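Local coordinates for sialidase B (Streptococcus pneumoniae TIGR4, PDB 4XJA), which hydrolyses alpha-(2->3)-, alpha-(2->6)- and alpha-(2->8)-glycosidic linkages of terminal sialic acid residues in oligosaccharides, glycoproteins and glycolipids, at residues L220-A225 with I288-V293. The protein carries 1 engineered substitution. Numbering follows the deposited sequence.
Sequences LSSIDA and IDSSIV. With SFJ ((2R,3R,4R,5R,6R)-5-acetamido-2,3-difluoro-4-hydroxy-6-[(1R,2R)-1,2,3-trihydroxypropyl]tetrahydro-2H-pyran-2-carboxylic acid), chain F.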
ATOM      1  N   LEU A 220      11.812   4.026  11.284  1.00 12.28           N
ATOM      2  CA  LEU A 220      10.848   2.943  11.406  1.00 14.93           C
ATOM      3  C   LEU A 220       9.721   3.102  10.383  1.00 16.98           C
ATOM      4  O   LEU A 220       9.261   4.226  10.084  1.00 14.20           O
ATOM      5  CB  LEU A 220      10.281   2.885  12.826  1.00 13.22           C
ATOM      6  CG  LEU A 220       9.282   1.801  13.228  1.00 17.82           C
ATOM      7  CD1 LEU A 220       9.920   0.409  13.120  1.00 13.52           C
ATOM      8  CD2 LEU A 220       8.826   2.074  14.664  1.00 16.51           C
ATOM      9  N   SER A 221       9.286   1.970   9.844  1.00 13.31           N
ATOM     10  CA  SER A 221       8.166   1.950   8.907  1.00 11.36           C
ATOM     11  C   SER A 221       7.124   0.929   9.344  1.00 16.36           C
ATOM     12  O   SER A 221       7.480  -0.162   9.791  1.00 14.00           O
ATOM     13  CB  SER A 221       8.666   1.578   7.509  1.00 16.38           C
ATOM     14  OG  SER A 221       7.576   1.485   6.601  1.00 16.92           O
ATOM     15  N   SER A 222       5.843   1.272   9.197  1.00 15.14           N
ATOM     16  CA  SER A 222       4.776   0.299   9.374  1.00 14.83           C
ATOM     17  C   SER A 222       3.925   0.214   8.110  1.00 16.20           C
ATOM     18  O   SER A 222       4.021   1.064   7.210  1.00 13.98           O
ATOM     19  CB  SER A 222       3.904   0.605  10.600  1.00 13.14           C
ATOM     20  OG  SER A 222       3.276   1.871  10.506  1.00 18.89           O
ATOM     21  N   ILE A 223       3.092  -0.815   8.037  1.00 14.54           N
ATOM     22  CA  ILE A 223       2.311  -1.050   6.831  1.00 12.05           C
ATOM     23  C   ILE A 223       1.189  -2.045   7.105  1.00 14.37           C
ATOM     24  O   ILE A 223       1.276  -2.851   8.034  1.00 13.96           O
ATOM     25  CB  ILE A 223       3.217  -1.590   5.705  1.00 14.58           C
ATOM     26  CG1 ILE A 223       2.540  -1.467   4.336  1.00 16.65           C
ATOM     27  CG2 ILE A 223       3.591  -3.032   5.976  1.00 16.67           C
ATOM     28  CD1 ILE A 223       3.407  -0.828   3.293  1.00 19.59           C
ATOM     29  N   ASP A 224       0.131  -1.979   6.300  1.00 12.96           N
ATOM     30  CA  ASP A 224      -0.874  -3.035   6.268  1.00 13.41           C
ATOM     31  C   ASP A 224      -0.292  -4.172   5.452  1.00 16.54           C
ATOM     32  O   ASP A 224      -0.043  -4.002   4.254  1.00 14.97           O
ATOM     33  CB  ASP A 224      -2.115  -2.568   5.505  1.00 13.44           C
ATOM     34  CG  ASP A 224      -3.047  -1.710   6.331  1.00 18.25           C
ATOM     35  OD1 ASP A 224      -2.616  -1.034   7.299  1.00 20.19           O
ATOM     36  OD2 ASP A 224      -4.240  -1.695   5.973  1.00 17.68           O
ATOM     37  N   ALA A 225      -0.078  -5.333   6.070  1.00 13.67           N
ATOM     38  CA  ALA A 225       0.209  -6.538   5.284  1.00 12.53           C
ATOM     39  C   ALA A 225      -1.144  -7.167   4.908  1.00 15.65           C
ATOM     40  O   ALA A 225      -1.820  -7.762   5.755  1.00 13.31           O
ATOM     41  CB  ALA A 225       1.077  -7.520   6.076  1.00 13.57           C
ATOM     42  N   ILE A 288      -6.063  -2.481  10.521  1.00 15.79           N
ATOM     43  CA  ILE A 288      -5.986  -1.630   9.333  1.00 17.26           C
ATOM     44  C   ILE A 288      -5.672  -0.190   9.719  1.00 15.09           C
ATOM     45  O   ILE A 288      -6.156   0.287  10.745  1.00 16.30           O
ATOM     46  CB  ILE A 288      -7.300  -1.741   8.490  1.00 20.07           C
ATOM     47  CG1 ILE A 288      -7.264  -0.848   7.251  1.00 15.78           C
ATOM     48  CG2 ILE A 288      -8.545  -1.450   9.340  1.00 16.88           C
ATOM     49  CD1 ILE A 288      -8.427  -1.127   6.318  1.00 17.96           C
ATOM     50  N   ASP A 289      -4.838   0.472   8.912  1.00 16.21           N
ATOM     51  CA  ASP A 289      -4.467   1.880   9.101  1.00 15.76           C
ATOM     52  C   ASP A 289      -3.654   2.123  10.376  1.00 19.44           C
ATOM     53  O   ASP A 289      -4.216   2.423  11.429  1.00 21.01           O
ATOM     54  CB  ASP A 289      -5.704   2.793   9.093  1.00 15.32           C
ATOM     55  CG  ASP A 289      -6.407   2.829   7.741  1.00 18.90           C
ATOM     56  OD1 ASP A 289      -5.849   2.296   6.761  1.00 16.51           O
ATOM     57  OD2 ASP A 289      -7.514   3.412   7.660  1.00 16.16           O
ATOM     58  N   SER A 290      -2.333   2.011  10.277  1.00 17.04           N
ATOM     59  CA  SER A 290      -1.474   2.198  11.438  1.00 13.88           C
ATOM     60  C   SER A 290      -0.850   3.586  11.460  1.00 15.60           C
ATOM     61  O   SER A 290      -0.827   4.300  10.450  1.00 13.53           O
ATOM     62  CB  SER A 290      -0.371   1.121  11.509  1.00 15.23           C
ATOM     63  OG  SER A 290       0.435   1.075  10.335  1.00 15.44           O
ATOM     64  N   SER A 291      -0.329   3.958  12.626  1.00 16.27           N
ATOM     65  CA  SER A 291       0.271   5.271  12.831  1.00 14.74           C
ATOM     66  C   SER A 291       1.273   5.092  13.960  1.00 15.66           C
ATOM     67  O   SER A 291       1.017   4.320  14.890  1.00 15.60           O
ATOM     68  CB  SER A 291      -0.809   6.279  13.229  1.00 15.18           C
ATOM     69  OG  SER A 291      -0.303   7.594  13.205  1.00 18.63           O
ATOM     70  N   ILE A 292       2.399   5.801  13.885  1.00 14.46           N
ATOM     71  CA  ILE A 292       3.511   5.612  14.826  1.00 14.60           C
ATOM     72  C   ILE A 292       3.886   6.935  15.501  1.00 15.54           C
ATOM     73  O   ILE A 292       3.791   8.004  14.885  1.00 14.48           O
ATOM     74  CB  ILE A 292       4.779   5.118  14.088  1.00 17.36           C
ATOM     75  CG1 ILE A 292       4.568   3.757  13.444  1.00 19.99           C
ATOM     76  CG2 ILE A 292       5.989   5.027  15.025  1.00 21.72           C
ATOM     77  CD1 ILE A 292       5.769   3.363  12.579  1.00 21.44           C
ATOM     78  N   VAL A 293       4.314   6.862  16.759  1.00 15.04           N
ATOM     79  CA  VAL A 293       4.922   8.011  17.426  1.00 16.43           C
ATOM     80  C   VAL A 293       5.989   7.528  18.403  1.00 17.39           C
ATOM     81  O   VAL A 293       5.961   6.367  18.840  1.00 16.13           O
ATOM     82  CB  VAL A 293       3.860   8.854  18.158  1.00 17.54           C
ATOM     83  CG1 VAL A 293       3.544   8.250  19.532  1.00 14.22           C
ATOM     84  CG2 VAL A 293       4.321  10.307  18.277  1.00 15.63           C
TER
HETATM   85  C11 SFJ F 705     -10.637   1.916   8.015  1.00 19.07           C
HETATM   86  C9  SFJ F 705     -13.666   4.375   3.074  0.78 38.41           C
HETATM   87  C10 SFJ F 705     -10.610   1.893   6.486  0.56 22.64           C
HETATM   88  C1  SFJ F 705      -8.819   4.581   0.575  0.93 19.17           C
HETATM   89  C7  SFJ F 705     -11.740   2.976   3.310  0.35 28.38           C
HETATM   90  C4  SFJ F 705      -7.986   2.803   4.020  1.00 18.51           C
HETATM   91  C3  SFJ F 705      -7.881   2.898   2.445  0.80 19.57           C
HETATM   92  C5  SFJ F 705      -9.466   2.617   4.431  1.00 18.64           C
HETATM   93  C6  SFJ F 705     -10.387   3.650   3.794  0.90 21.64           C
HETATM   94  C2  SFJ F 705      -9.196   3.693   1.802  0.31 21.18           C
HETATM   95  N5  SFJ F 705      -9.643   2.611   5.874  0.96 19.18           N
HETATM   96  O10 SFJ F 705     -11.408   1.212   5.891  0.93 23.64           O
HETATM   97  O9  SFJ F 705     -14.377   3.367   3.721  0.40 41.93           O
HETATM   98  O1A SFJ F 705      -9.417   5.654   0.430  1.00 19.09           O
HETATM   99  O8  SFJ F 705     -12.009   4.701   1.521  0.64 38.88           O
HETATM  100  O7  SFJ F 705     -11.704   1.603   2.900  0.32 29.96           O
HETATM  101  O4  SFJ F 705      -7.184   1.860   4.583  0.95 18.53           O
HETATM  102  O6  SFJ F 705      -9.776   4.420   2.811  0.84 22.42           O
HETATM  103  FAI SFJ F 705      -7.792   1.905   2.073  0.66 21.14           F
HETATM  104  FAJ SFJ F 705     -10.070   2.994   1.237  0.55 26.85           F
HETATM  105  O1B SFJ F 705      -8.004   4.045  -0.178  0.96 20.09           O
HETATM  106  C8  SFJ F 705     -12.639   3.714   2.268  0.88 32.89           C
HETATM  107  O   HOH W   1      -0.794   0.809   8.000  1.00 17.29           O
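I288 lays CG1 obliquely against the carboxylate of D224, 3.4 Å from its OD2, which also forms a salt bridge with R226. The CD1 of I288 lies 3.7 Å from SFJ O4. At D289 backbone and side chain divide their work. Its N-H donates to the syn lone pair of D224 OD1 (3.1 Å from N, N-H...O 146°), while its carboxylate holds the sialic acid analogue with both oxygens: OD1 accepts from SFJ O4 at 2.6 Å and OD2 from SFJ N5. R207, R519 and R581 also hydrogen-bond to this ligand. The strands run antiparallel (173°) but belong to different sheets, with axes 6.6 Å apart; in the six-bladed beta-propeller of GH33 sialidases, this is packing between neighbouring blades, and D224 reaches across from its sheet to the strand that carries the ligand-binding D289. A water donates to D224 OD1 and accepts from S290 N, extending the link by one residue. S290 OG then meets S222 OG at 3.0 Å in a hydroxyl-hydroxyl hydrogen bond, S222 OG being bonded to T210 as well. Beyond it, I292 extends CG1 anti to its carbonyl carbon (chi1 -63°), bringing CD1 alongside S222 OG and 3.9 Å from L220 CG.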